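Local coordinates for protein nitrite oxidoreductase subunit B (Kuenenia stuttgartiensis, PDB 7B04) that probably relays electrons through its iron-sulfur clusters between the catalytic subunit and the heme b of the nitrite oxidoreductase complex, at residues 22-27 / 271-276; 77-82 / 130-135; 165-170 / 310-315; 375-380 / 394-399. One frame throughout, in Å; residues are numbered along the deposited sequence.

Contact 1: 22-27 / 271-276; sequences PKHQFA and FLDDNP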
loop_
_atom_site.group_PDB
_atom_site.type_symbol
_atom_site.label_atom_id
_atom_site.label_comp_id
_atom_site.label_asym_id
_atom_site.label_seq_id
_atom_site.Cartn_x
_atom_site.Cartn_y
_atom_site.Cartn_z
ATOM N N PRO A 22 14.731 14.964 31.207
ATOM C CA PRO A 22 15.858 14.167 30.819
ATOM C C PRO A 22 16.994 15.067 30.326
ATOM O O PRO A 22 16.768 16.170 30.039
ATOM C CB PRO A 22 15.280 13.362 29.657
ATOM C CG PRO A 22 13.827 13.635 29.668
ATOM C CD PRO A 22 13.738 15.039 30.171
ATOM N N LYS A 23 18.197 14.541 30.238
ATOM C CA LYS A 23 19.343 15.311 29.753
ATOM C C LYS A 23 19.048 15.916 28.381
ATOM O O LYS A 23 19.256 17.114 28.162
ATOM C CB LYS A 23 20.595 14.422 29.704
ATOM C CG LYS A 23 21.878 15.181 29.838
ATOM N N HIS A 24 18.558 15.101 27.455
ATOM C CA HIS A 24 17.903 15.575 26.252
ATOM C C HIS A 24 16.743 14.630 25.964
ATOM O O HIS A 24 16.727 13.483 26.425
ATOM C CB HIS A 24 18.870 15.696 25.063
ATOM C CG HIS A 24 19.650 14.435 24.746
ATOM N ND1 HIS A 24 19.056 13.194 24.598
ATOM C CD2 HIS A 24 20.980 14.238 24.562
ATOM C CE1 HIS A 24 19.983 12.292 24.338
ATOM N NE2 HIS A 24 21.155 12.900 24.312
ATOM N N GLN A 25 15.745 15.131 25.240
ATOM C CA GLN A 25 14.496 14.403 25.047
ATOM C C GLN A 25 14.410 13.850 23.634
ATOM O O GLN A 25 14.564 14.593 22.658
ATOM C CB GLN A 25 13.290 15.307 25.319
ATOM C CG GLN A 25 11.951 14.655 25.013
ATOM C CD GLN A 25 11.601 13.552 25.996
ATOM O OE1 GLN A 25 11.814 13.687 27.200
ATOM N NE2 GLN A 25 11.057 12.455 25.483
ATOM N N PHE A 26 14.150 12.546 23.534
ATOM C CA PHE A 26 13.866 11.908 22.254
ATOM C C PHE A 26 12.700 12.609 21.578
ATOM O O PHE A 26 11.591 12.653 22.118
ATOM C CB PHE A 26 13.556 10.421 22.467
ATOM C CG PHE A 26 13.065 9.708 21.236
ATOM C CD1 PHE A 26 11.711 9.625 20.952
ATOM C CD2 PHE A 26 13.958 9.114 20.367
ATOM C CE1 PHE A 26 11.263 8.969 19.819
ATOM C CE2 PHE A 26 13.511 8.455 19.239
ATOM C CZ PHE A 26 12.167 8.383 18.963
ATOM N N ALA A 27 12.951 13.155 20.392
ATOM C CA ALA A 27 11.952 13.956 19.707
ATOM C C ALA A 27 12.115 13.782 18.206
ATOM O O ALA A 27 13.157 13.336 17.718
ATOM C CB ALA A 27 12.059 15.437 20.092
ATOM N N PHE A 271 17.138 14.524 19.071
ATOM C CA PHE A 271 16.888 14.864 20.462
ATOM C C PHE A 271 16.660 16.362 20.594
ATOM O O PHE A 271 17.202 17.159 19.823
ATOM C CB PHE A 271 18.048 14.429 21.364
ATOM C CG PHE A 271 18.331 12.958 21.311
ATOM C CD1 PHE A 271 17.528 12.060 21.993
ATOM C CD2 PHE A 271 19.396 12.471 20.573
ATOM C CE1 PHE A 271 17.787 10.702 21.945
ATOM C CE2 PHE A 271 19.661 11.118 20.521
ATOM C CZ PHE A 271 18.856 10.231 21.208
ATOM N N LEU A 272 15.851 16.737 21.583
ATOM C CA LEU A 272 15.651 18.140 21.938
ATOM C C LEU A 272 16.795 18.583 22.840
ATOM O O LEU A 272 16.818 18.275 24.035
ATOM C CB LEU A 272 14.301 18.337 22.616
ATOM C CG LEU A 272 13.162 18.792 21.702
ATOM C CD1 LEU A 272 11.850 18.860 22.468
ATOM C CD2 LEU A 272 13.491 20.136 21.075
ATOM N N ASP A 273 17.754 19.304 22.270
ATOM C CA ASP A 273 18.853 19.870 23.035
ATOM C C ASP A 273 18.483 21.268 23.527
ATOM O O ASP A 273 17.350 21.733 23.375
ATOM C CB ASP A 273 20.125 19.919 22.189
ATOM C CG ASP A 273 20.652 18.544 21.837
ATOM O OD1 ASP A 273 20.474 17.608 22.643
ATOM O OD2 ASP A 273 21.252 18.405 20.750
ATOM N N ASP A 274 19.454 21.946 24.133
ATOM C CA ASP A 274 19.455 23.395 24.258
ATOM C C ASP A 274 20.265 24.026 23.134
ATOM O O ASP A 274 20.460 25.245 23.114
ATOM C CB ASP A 274 20.008 23.809 25.626
ATOM C CG ASP A 274 19.707 25.259 25.966
ATOM O OD1 ASP A 274 18.519 25.599 26.141
ATOM O OD2 ASP A 274 20.665 26.056 26.061
ATOM N N ASN A 275 20.742 23.201 22.204
ATOM C CA ASN A 275 21.578 23.634 21.094
ATOM C C ASN A 275 20.711 24.150 19.954
ATOM O O ASN A 275 19.850 23.409 19.464
ATOM C CB ASN A 275 22.423 22.465 20.611
ATOM C CG ASN A 275 23.577 22.888 19.733
ATOM O OD1 ASN A 275 23.730 24.064 19.406
ATOM N ND2 ASN A 275 24.402 21.923 19.344
ATOM N N PRO A 276 20.907 25.388 19.486
ATOM C CA PRO A 276 20.128 25.872 18.339
ATOM C C PRO A 276 20.670 25.411 17.000
ATOM O O PRO A 276 20.028 25.658 15.969
ATOM C CB PRO A 276 20.236 27.394 18.471
ATOM C CG PRO A 276 21.562 27.602 19.109
ATOM C CD PRO A 276 21.755 26.445 20.063
#

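Contact 2: 77-82 / 130-135; sequences VKTLKL and VGYIPE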
loop_
_atom_site.group_PDB
_atom_site.type_symbol
_atom_site.label_atom_id
_atom_site.label_comp_id
_atom_site.label_asym_id
_atom_site.label_seq_id
_atom_site.Cartn_x
_atom_site.Cartn_y
_atom_site.Cartn_z
ATOM N N VAL A 77 -11.738 12.142 19.544
ATOM C CA VAL A 77 -13.018 12.717 19.949
ATOM C C VAL A 77 -13.466 12.135 21.286
ATOM O O VAL A 77 -14.046 12.840 22.121
ATOM C CB VAL A 77 -14.069 12.521 18.840
ATOM C CG1 VAL A 77 -13.531 13.069 17.538
ATOM C CG2 VAL A 77 -14.442 11.056 18.681
ATOM N N LYS A 78 -13.208 10.842 21.509
ATOM C CA LYS A 78 -13.610 10.213 22.763
ATOM C C LYS A 78 -12.904 10.855 23.951
ATOM O O LYS A 78 -13.530 11.126 24.982
ATOM C CB LYS A 78 -13.325 8.711 22.715
ATOM C CG LYS A 78 -14.285 7.918 21.841
ATOM C CD LYS A 78 -13.956 6.433 21.857
ATOM C CE LYS A 78 -14.718 5.707 22.952
ATOM N NZ LYS A 78 -16.132 5.452 22.563
ATOM N N THR A 79 -11.599 11.104 23.825
ATOM C CA THR A 79 -10.842 11.719 24.911
ATOM C C THR A 79 -11.108 13.217 25.007
ATOM O O THR A 79 -11.203 13.763 26.112
ATOM C CB THR A 79 -9.348 11.451 24.725
ATOM O OG1 THR A 79 -9.112 10.038 24.722
ATOM C CG2 THR A 79 -8.544 12.088 25.849
ATOM N N LEU A 80 -11.242 13.898 23.866
ATOM C CA LEU A 80 -11.505 15.334 23.883
ATOM C C LEU A 80 -12.852 15.659 24.516
ATOM O O LEU A 80 -13.035 16.774 25.015
ATOM C CB LEU A 80 -11.443 15.902 22.462
ATOM C CG LEU A 80 -10.057 16.138 21.855
ATOM C CD1 LEU A 80 -10.175 16.479 20.379
ATOM C CD2 LEU A 80 -9.313 17.235 22.601
ATOM N N LYS A 81 -13.794 14.711 24.505
ATOM C CA LYS A 81 -15.089 14.945 25.136
ATOM C C LYS A 81 -14.999 14.903 26.654
ATOM O O LYS A 81 -15.778 15.573 27.342
ATOM C CB LYS A 81 -16.095 13.894 24.670
ATOM C CG LYS A 81 -17.483 14.089 25.238
ATOM C CD LYS A 81 -18.474 13.096 24.670
ATOM C CE LYS A 81 -19.893 13.536 24.982
ATOM N NZ LYS A 81 -20.020 15.021 24.952
ATOM N N LEU A 82 -14.038 14.159 27.192
ATOM C CA LEU A 82 -13.873 14.061 28.634
ATOM C C LEU A 82 -13.250 15.311 29.237
ATOM O O LEU A 82 -13.180 15.418 30.466
ATOM C CB LEU A 82 -13.030 12.826 28.978
ATOM C CG LEU A 82 -13.628 11.491 28.513
ATOM C CD1 LEU A 82 -12.648 10.348 28.738
ATOM C CD2 LEU A 82 -14.954 11.209 29.205
ATOM N N VAL A 130 -8.386 11.469 33.631
ATOM C CA VAL A 130 -9.585 11.003 32.947
ATOM C C VAL A 130 -9.175 10.124 31.776
ATOM O O VAL A 130 -8.092 10.283 31.199
ATOM C CB VAL A 130 -10.451 12.188 32.480
ATOM C CG1 VAL A 130 -11.306 12.708 33.621
ATOM C CG2 VAL A 130 -9.575 13.291 31.914
ATOM N N GLY A 131 -10.040 9.183 31.421
ATOM C CA GLY A 131 -9.745 8.312 30.306
ATOM C C GLY A 131 -10.782 7.216 30.177
ATOM O O GLY A 131 -11.831 7.240 30.826
ATOM N N TYR A 132 -10.457 6.255 29.318
ATOM C CA TYR A 132 -11.311 5.105 29.067
ATOM C C TYR A 132 -10.445 3.987 28.512
ATOM O O TYR A 132 -9.366 4.227 27.965
ATOM C CB TYR A 132 -12.450 5.444 28.097
ATOM C CG TYR A 132 -12.002 5.631 26.660
ATOM C CD1 TYR A 132 -11.509 6.851 26.219
ATOM C CD2 TYR A 132 -12.078 4.586 25.746
ATOM C CE1 TYR A 132 -11.101 7.026 24.910
ATOM C CE2 TYR A 132 -11.668 4.751 24.436
ATOM C CZ TYR A 132 -11.182 5.972 24.024
ATOM O OH TYR A 132 -10.775 6.141 22.720
ATOM N N ILE A 133 -10.934 2.759 28.657
ATOM C CA ILE A 133 -10.285 1.586 28.080
ATOM C C ILE A 133 -10.991 1.279 26.762
ATOM O O ILE A 133 -12.183 0.932 26.778
ATOM C CB ILE A 133 -10.335 0.382 29.028
ATOM C CG1 ILE A 133 -9.491 0.649 30.275
ATOM C CG2 ILE A 133 -9.849 -0.872 28.318
ATOM C CD1 ILE A 133 -9.644 -0.404 31.350
ATOM N N PRO A 134 -10.321 1.404 25.619
ATOM C CA PRO A 134 -10.960 1.037 24.351
ATOM C C PRO A 134 -11.290 -0.446 24.323
ATOM O O PRO A 134 -10.442 -1.295 24.609
ATOM C CB PRO A 134 -9.908 1.407 23.299
ATOM C CG PRO A 134 -9.014 2.395 23.978
ATOM C CD PRO A 134 -8.981 1.979 25.417
ATOM N N GLU A 135 -12.537 -0.752 23.982
ATOM C CA GLU A 135 -12.963 -2.138 23.911
ATOM C C GLU A 135 -12.269 -2.820 22.735
ATOM O O GLU A 135 -11.795 -2.168 21.801
ATOM C CB GLU A 135 -14.487 -2.208 23.769
ATOM C CG GLU A 135 -15.093 -3.603 23.793
ATOM C CD GLU A 135 -16.605 -3.576 23.925
ATOM O OE1 GLU A 135 -17.152 -2.512 24.283
ATOM O OE2 GLU A 135 -17.245 -4.616 23.665
#

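Contact 3: 165-170 / 310-315; sequences SRWFFY and WAPRAY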
loop_
_atom_site.group_PDB
_atom_site.type_symbol
_atom_site.label_atom_id
_atom_site.label_comp_id
_atom_site.label_asym_id
_atom_site.label_seq_id
_atom_site.Cartn_x
_atom_site.Cartn_y
_atom_site.Cartn_z
ATOM N N SER A 165 -12.129 23.225 0.775
ATOM C CA SER A 165 -13.500 22.945 1.200
ATOM C C SER A 165 -13.687 21.455 1.469
ATOM O O SER A 165 -14.192 21.058 2.525
ATOM C CB SER A 165 -14.489 23.436 0.140
ATOM O OG SER A 165 -14.302 22.733 -1.076
ATOM N N ARG A 166 -13.281 20.617 0.521
ATOM C CA ARG A 166 -13.248 19.171 0.699
ATOM C C ARG A 166 -11.815 18.785 1.045
ATOM O O ARG A 166 -10.906 18.985 0.232
ATOM C CB ARG A 166 -13.724 18.457 -0.568
ATOM C CG ARG A 166 -14.047 16.980 -0.397
ATOM C CD ARG A 166 -14.687 16.428 -1.664
ATOM N NE ARG A 166 -15.985 17.041 -1.933
ATOM C CZ ARG A 166 -16.703 16.822 -3.029
ATOM N NH1 ARG A 166 -16.231 16.037 -3.987
ATOM N NH2 ARG A 166 -17.877 17.418 -3.185
ATOM N N TRP A 167 -11.610 18.234 2.240
ATOM C CA TRP A 167 -10.253 18.103 2.747
ATOM C C TRP A 167 -10.108 16.878 3.636
ATOM O O TRP A 167 -11.075 16.379 4.217
ATOM C CB TRP A 167 -9.847 19.348 3.543
ATOM C CG TRP A 167 -10.655 19.520 4.798
ATOM C CD1 TRP A 167 -11.850 20.165 4.920
ATOM C CD2 TRP A 167 -10.333 19.023 6.104
ATOM N NE1 TRP A 167 -12.290 20.108 6.220
ATOM C CE2 TRP A 167 -11.376 19.412 6.967
ATOM C CE3 TRP A 167 -9.262 18.293 6.628
ATOM C CZ2 TRP A 167 -11.380 19.096 8.325
ATOM C CZ3 TRP A 167 -9.268 17.979 7.975
ATOM C CH2 TRP A 167 -10.319 18.381 8.808
ATOM N N PHE A 168 -8.865 16.412 3.732
ATOM C CA PHE A 168 -8.425 15.384 4.665
ATOM C C PHE A 168 -6.905 15.349 4.636
ATOM O O PHE A 168 -6.289 15.641 3.607
ATOM C CB PHE A 168 -9.009 14.003 4.330
ATOM C CG PHE A 168 -8.336 13.310 3.175
ATOM C CD1 PHE A 168 -7.449 12.271 3.395
ATOM C CD2 PHE A 168 -8.609 13.682 1.872
ATOM C CE1 PHE A 168 -6.842 11.619 2.341
ATOM C CE2 PHE A 168 -7.997 13.038 0.810
ATOM C CZ PHE A 168 -7.111 12.007 1.046
ATOM N N PHE A 169 -6.306 15.006 5.775
ATOM C CA PHE A 169 -4.857 14.924 5.884
ATOM C C PHE A 169 -4.501 13.733 6.760
ATOM O O PHE A 169 -5.370 13.085 7.351
ATOM C CB PHE A 169 -4.247 16.224 6.438
ATOM C CG PHE A 169 -4.570 16.494 7.883
ATOM C CD1 PHE A 169 -5.724 17.174 8.233
ATOM C CD2 PHE A 169 -3.708 16.086 8.891
ATOM C CE1 PHE A 169 -6.023 17.430 9.559
ATOM C CE2 PHE A 169 -4.001 16.337 10.219
ATOM C CZ PHE A 169 -5.159 17.011 10.552
ATOM N N TYR A 170 -3.206 13.449 6.842
ATOM C CA TYR A 170 -2.704 12.234 7.469
ATOM C C TYR A 170 -1.982 12.578 8.764
ATOM O O TYR A 170 -1.167 13.505 8.798
ATOM C CB TYR A 170 -1.770 11.481 6.520
ATOM C CG TYR A 170 -2.435 11.052 5.233
ATOM C CD1 TYR A 170 -3.640 10.363 5.251
ATOM C CD2 TYR A 170 -1.859 11.335 4.002
ATOM C CE1 TYR A 170 -4.254 9.968 4.079
ATOM C CE2 TYR A 170 -2.465 10.943 2.822
ATOM C CZ TYR A 170 -3.663 10.259 2.869
ATOM O OH TYR A 170 -4.274 9.863 1.704
ATOM N N TRP A 310 -3.196 23.059 3.716
ATOM C CA TRP A 310 -4.492 23.109 3.056
ATOM C C TRP A 310 -5.669 22.856 3.986
ATOM O O TRP A 310 -6.814 23.075 3.575
ATOM C CB TRP A 310 -4.538 22.078 1.922
ATOM C CG TRP A 310 -4.453 20.672 2.427
ATOM C CD1 TRP A 310 -5.494 19.847 2.736
ATOM C CD2 TRP A 310 -3.259 19.931 2.697
ATOM N NE1 TRP A 310 -5.022 18.635 3.177
ATOM C CE2 TRP A 310 -3.652 18.661 3.162
ATOM C CE3 TRP A 310 -1.895 20.217 2.589
ATOM C CZ2 TRP A 310 -2.730 17.679 3.517
ATOM C CZ3 TRP A 310 -0.982 19.242 2.941
ATOM C CH2 TRP A 310 -1.404 17.987 3.400
ATOM N N ALA A 311 -5.429 22.406 5.207
ATOM C CA ALA A 311 -6.526 22.053 6.089
ATOM C C ALA A 311 -7.126 23.306 6.726
ATOM O O ALA A 311 -6.452 24.333 6.839
ATOM C CB ALA A 311 -6.046 21.099 7.178
ATOM N N PRO A 312 -8.396 23.249 7.123
ATOM C CA PRO A 312 -9.002 24.390 7.821
ATOM C C PRO A 312 -8.185 24.776 9.042
ATOM O O PRO A 312 -7.825 23.931 9.865
ATOM C CB PRO A 312 -10.388 23.867 8.210
ATOM C CG PRO A 312 -10.691 22.836 7.188
ATOM C CD PRO A 312 -9.377 22.185 6.855
ATOM N N ARG A 313 -7.880 26.071 9.149
ATOM C CA ARG A 313 -7.004 26.518 10.223
ATOM C C ARG A 313 -7.638 26.308 11.592
ATOM O O ARG A 313 -6.929 25.989 12.549
ATOM C CB ARG A 313 -6.638 27.989 10.025
ATOM C CG ARG A 313 -5.930 28.285 8.710
ATOM C CD ARG A 313 -4.489 27.803 8.725
ATOM N NE ARG A 313 -3.751 28.237 7.541
ATOM C CZ ARG A 313 -3.664 27.535 6.415
ATOM N NH1 ARG A 313 -2.970 28.008 5.388
ATOM N NH2 ARG A 313 -4.267 26.359 6.315
ATOM N N ALA A 314 -8.967 26.402 11.689
ATOM C CA ALA A 314 -9.636 26.201 12.972
ATOM C C ALA A 314 -9.392 24.796 13.507
ATOM O O ALA A 314 -9.068 24.614 14.686
ATOM C CB ALA A 314 -11.134 26.469 12.830
ATOM N N TYR A 315 -9.544 23.786 12.649
ATOM C CA TYR A 315 -9.260 22.417 13.061
ATOM C C TYR A 315 -7.791 22.257 13.440
ATOM O O TYR A 315 -7.464 21.577 14.420
ATOM C CB TYR A 315 -9.645 21.442 11.947
ATOM C CG TYR A 315 -9.574 19.977 12.328
ATOM C CD1 TYR A 315 -10.580 19.379 13.078
ATOM C CD2 TYR A 315 -8.503 19.187 11.926
ATOM C CE1 TYR A 315 -10.518 18.039 13.424
ATOM C CE2 TYR A 315 -8.433 17.848 12.267
ATOM C CZ TYR A 315 -9.441 17.280 13.015
ATOM O OH TYR A 315 -9.369 15.947 13.352
#

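Contact 4: 375-380 / 394-399; sequences MYNDTV and TVEEPI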
loop_
_atom_site.group_PDB
_atom_site.type_symbol
_atom_site.label_atom_id
_atom_site.label_comp_id
_atom_site.label_asym_id
_atom_site.label_seq_id
_atom_site.Cartn_x
_atom_site.Cartn_y
_atom_site.Cartn_z
ATOM N N MET A 375 15.631 30.315 -4.402
ATOM C CA MET A 375 16.160 29.001 -4.065
ATOM C C MET A 375 17.593 28.886 -4.558
ATOM O O MET A 375 17.888 29.218 -5.713
ATOM C CB MET A 375 15.302 27.881 -4.674
ATOM C CG MET A 375 15.823 26.479 -4.405
ATOM S SD MET A 375 14.763 25.223 -5.138
ATOM C CE MET A 375 15.031 25.521 -6.884
ATOM N N TYR A 376 18.472 28.407 -3.678
ATOM C CA TYR A 376 19.893 28.239 -3.946
ATOM C C TYR A 376 20.227 26.759 -3.808
ATOM O O TYR A 376 19.560 26.026 -3.072
ATOM C CB TYR A 376 20.739 29.070 -2.969
ATOM C CG TYR A 376 20.308 30.518 -2.837
ATOM C CD1 TYR A 376 21.041 31.540 -3.430
ATOM C CD2 TYR A 376 19.172 30.864 -2.118
ATOM C CE1 TYR A 376 20.641 32.870 -3.313
ATOM C CE2 TYR A 376 18.771 32.181 -2.001
ATOM C CZ TYR A 376 19.507 33.181 -2.599
ATOM O OH TYR A 376 19.109 34.496 -2.482
ATOM N N ASN A 377 21.234 26.299 -4.549
ATOM C CA ASN A 377 21.635 24.891 -4.456
ATOM C C ASN A 377 22.669 24.717 -3.342
ATOM O O ASN A 377 23.853 24.437 -3.570
ATOM C CB ASN A 377 22.165 24.388 -5.789
ATOM C CG ASN A 377 22.551 22.909 -5.729
ATOM O OD1 ASN A 377 21.766 22.026 -6.057
ATOM N ND2 ASN A 377 23.768 22.641 -5.292
ATOM N N ASP A 378 22.203 24.889 -2.109
ATOM C CA ASP A 378 23.118 24.772 -0.988
ATOM C C ASP A 378 23.353 23.312 -0.654
ATOM O O ASP A 378 22.565 22.426 -1.000
ATOM C CB ASP A 378 22.598 25.473 0.261
ATOM C CG ASP A 378 22.067 26.865 -0.020
ATOM O OD1 ASP A 378 22.695 27.625 -0.778
ATOM O OD2 ASP A 378 21.022 27.206 0.559
ATOM N N THR A 379 24.474 23.069 0.007
ATOM C CA THR A 379 24.854 21.746 0.480
ATOM C C THR A 379 24.658 21.725 1.994
ATOM O O THR A 379 25.361 22.432 2.724
ATOM C CB THR A 379 26.301 21.433 0.110
ATOM O OG1 THR A 379 26.413 21.307 -1.311
ATOM C CG2 THR A 379 26.752 20.161 0.773
ATOM N N VAL A 380 23.687 20.942 2.458
ATOM C CA VAL A 380 23.415 20.816 3.885
ATOM C C VAL A 380 24.213 19.638 4.421
ATOM O O VAL A 380 24.357 18.605 3.754
ATOM C CB VAL A 380 21.903 20.653 4.154
ATOM C CG1 VAL A 380 21.366 19.376 3.523
ATOM C CG2 VAL A 380 21.618 20.679 5.652
ATOM N N THR A 394 22.696 17.838 -1.507
ATOM C CA THR A 394 22.423 19.114 -2.153
ATOM C C THR A 394 20.921 19.376 -2.200
ATOM O O THR A 394 20.102 18.456 -2.144
ATOM C CB THR A 394 23.002 19.147 -3.570
ATOM O OG1 THR A 394 22.408 18.109 -4.359
ATOM C CG2 THR A 394 24.511 18.953 -3.536
ATOM N N VAL A 395 20.568 20.659 -2.307
ATOM C CA VAL A 395 19.159 21.039 -2.346
ATOM C C VAL A 395 18.550 20.717 -3.707
ATOM O O VAL A 395 17.404 20.261 -3.799
ATOM C CB VAL A 395 18.999 22.528 -1.986
ATOM C CG1 VAL A 395 17.571 22.990 -2.229
ATOM C CG2 VAL A 395 19.394 22.767 -0.538
ATOM N N GLU A 396 19.306 20.928 -4.779
ATOM C CA GLU A 396 18.820 20.745 -6.137
ATOM C C GLU A 396 19.567 19.599 -6.811
ATOM O O GLU A 396 20.736 19.334 -6.514
ATOM C CB GLU A 396 18.978 22.036 -6.952
ATOM C CG GLU A 396 18.307 22.036 -8.303
ATOM C CD GLU A 396 16.820 22.255 -8.197
ATOM O OE1 GLU A 396 16.348 22.582 -7.089
ATOM O OE2 GLU A 396 16.126 22.115 -9.224
ATOM N N GLU A 397 18.874 18.920 -7.723
ATOM C CA GLU A 397 19.434 17.748 -8.377
ATOM C C GLU A 397 20.406 18.162 -9.480
ATOM O O GLU A 397 20.143 19.119 -10.216
ATOM C CB GLU A 397 18.325 16.891 -8.982
ATOM C CG GLU A 397 17.598 16.009 -7.986
ATOM C CD GLU A 397 18.334 14.715 -7.712
ATOM O OE1 GLU A 397 18.937 14.164 -8.656
ATOM O OE2 GLU A 397 18.307 14.248 -6.555
ATOM N N PRO A 398 21.525 17.462 -9.621
ATOM C CA PRO A 398 22.431 17.722 -10.740
ATOM C C PRO A 398 21.878 17.132 -12.033
ATOM O O PRO A 398 20.935 16.337 -12.037
ATOM C CB PRO A 398 23.727 17.025 -10.315
ATOM C CG PRO A 398 23.278 15.929 -9.434
ATOM C CD PRO A 398 22.064 16.446 -8.700
ATOM N N ILE A 399 22.491 17.549 -13.143
ATOM C CA ILE A 399 22.111 17.115 -14.482
ATOM C C ILE A 399 23.356 16.607 -15.193
ATOM O O ILE A 399 24.398 17.274 -15.200
ATOM C CB ILE A 399 21.456 18.250 -15.284
ATOM C CG1 ILE A 399 20.049 18.526 -14.747
ATOM C CG2 ILE A 399 21.381 17.878 -16.763
ATOM C CD1 ILE A 399 19.559 19.947 -14.992
#

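Contact 1: 22-27 / 271-276
The imidazole of His24 lies over one face of the Phe271 phenyl ring, the two planes inclined by 33° and the ring centroids 4.0 Å apart. CE1 of His24 sits above the centre of the phenyl ring, whereas Phe271 CG meets the imidazole nearer its rim. Phe271 CB adds a CH-pi contact, 3.9 Å from the centroid of the His24 ring. His24 reaches this position because its CG is tucked between the backbone N and the carbonyl carbon (chi1 54°). Alongside it runs Asp273, pointing the same way, with OD1 3.5 Å from His24 CB. His24 and Asp273 lie just beyond the paired ends of antiparallel strands 25-31 and 267-272, the latter outermost within the chain in a mixed sheet. Leu272 N donates to Gln25 O over 2.7 Å, and Phe26 and Phe271 form the adjoining non-hydrogen-bonded pair. These two phenylalanines share a sheet face, where Phe271 CE1 lies at the edge of the Phe26 ring and 4.3 Å from Phe26 CB. A serine in place of Phe271 would probably leave the His24 ring without the surface it lies on and open a gap beside Phe26. On the other face Leu272 packs its CG against Ala27 CB at 3.9 Å and also touches Ile284 of helix 279-286.

Contact 2: 77-82 / 130-135
Helix 75-81 is joined at the protein surface to the long loop between helix 116-123 and strand 159-160, by Lys78 and Thr79 meeting Tyr132 and by Leu82 packing on Val130 and Gly131. This is side-chain packing with no hydrogen bond between the two segments. The tyrosine and lysine side chains cross at about a right angle, and the aliphatic part of Lys78 lies over a face of the phenol ring: CE is 3.9 Å from the ring centroid of Tyr132 and 28° off its normal, a CH-pi contact. Bends at chi3 (91°) and chi4 (78°) carry Lys78 CE across the ring and turn NZ onward, so that NZ ends 5.3 Å from the Tyr132 centroid, at most a weak cation-pi attraction; NZ also makes a long, weak ion pair with Glu138. Nearer the helix, Lys78 CB approaches Tyr132 CE1 at 3.6 Å. Thr79 meets the same ring differently, with OG1 at the edge, 3.6 Å from Tyr132 CE1. Lys221 contributes a further cation-pi interaction with Tyr132 and bonds to its carbonyl O. A valine in place of Tyr132 would probably leave the Lys78 chain without its aromatic support and free to swing. Val77 and Leu80 of the same helix pack on Phe1138 of subunit A, while Ile133 touches Arg301 of subunit C. Leu82 carries a large share of the contact: its CB stands 4.4 Å from Val130 CB, and its CD1 lies 3.8 Å from Gly131 O.

Contact 3: 165-170 / 310-315
Pro312 presses its ring onto the indole of Trp167 as a flat-sided bump, with CD 3.4 Å from the centroid of the five-membered ring and only 10° off the normal. Farther along the indole, Trp167 CH2 comes over a face of Tyr315, nearer the rim than the centre, 3.7 Å from Tyr315 CD2; the six-membered ring and the phenol are inclined at 53°. The Ala311 methyl sits in the notch between Trp167 and Phe169, 4.3 Å from Trp167 CE3 and 4.1 Å from Phe169 CD1. Pro312 occupies the N-cap position of helix 313-320, so this packing sets the start of that helix against the approach to strand 169-173, which pairs with strand 62-66 in a two-stranded sheet. Phe169 closes the far side, meeting Tyr315 edge on, CE1 to CE2 of Tyr315 at 3.6 Å. Tyr315 also makes an edge-to-face pair with Phe1138 of subunit A. At the other end of the Phe169 side chain, Trp310 brings CZ2 to within 3.6 Å of Phe169 CB, while its NE1 donates to Phe168 O at 3.3 Å, the oxygen near the indole plane but the donor well above the carbonyl plane.

Contact 4: 375-380 / 394-399
The backbones run antiparallel through the non-hydrogen-bonded pair Thr379 and Thr394, and beside it Val395 N donates to Asp378 O over 3.0 Å, nearly in line with the carbonyl bond. Asn377, at the centre of an inverse gamma turn, supplies the second link: its OD1 accepts Glu396 N at 3.0 Å, the bond bent to 132° at the hydrogen and the donor lying above the amide carbonyl plane. Asn377 CG stands opposite the backbone N (chi1 -178°), which extends the amide across to the other segment. Thr394 OG1 donates to Glu396 O at 3.0 Å, bracing the departing loop from within. Val395 leans into the turn, its CB 3.7 Å from Tyr376 O, and its CG1 reaches toward Met375 CG. The methionine and Glu396 side chains cross at about a right angle, with the Met375 methyl CE nearest, 3.2 Å from Glu396 OE1. On the sheet face they share, Thr394 CG2 lies 3.8 Å from Thr379 OG1. Asp378 turns away from the loop to a salt bridge with Arg336. Subunit A takes up backbone carbonyls here, Arg326 of subunit A binding Val395 O and Asn109 of subunit A binding Thr394 O. The arrangement is the open end of a beta-hairpin, where strand 371-383 is interrupted by the gamma turn and its partner 389-394 gives way to a C-terminal segment held against subunit A.

Contact 1 lies nearest the electron-transfer chain: the side chain of Phe26 is about 5 Å from a [4Fe-4S] cluster and about 4 Å from that of Thr256, in the binding site of cluster 2. Contacts 2 and 3 stand farther off. The side chain of Thr79 is about 10 Å from a [4Fe-4S] cluster, that of Phe169 about 11 Å. The two are neighbours, about 7 Å apart at their nearest atoms, and Phe1138 of subunit A packs on residues from both. Contacts 1 and 3, centres 31 Å apart, alternate along the sequence and flank the chain centre. Contact 4, away from the clusters, lies across the chain's centre from contact 2, their centres 47 Å apart, and also borders subunit A.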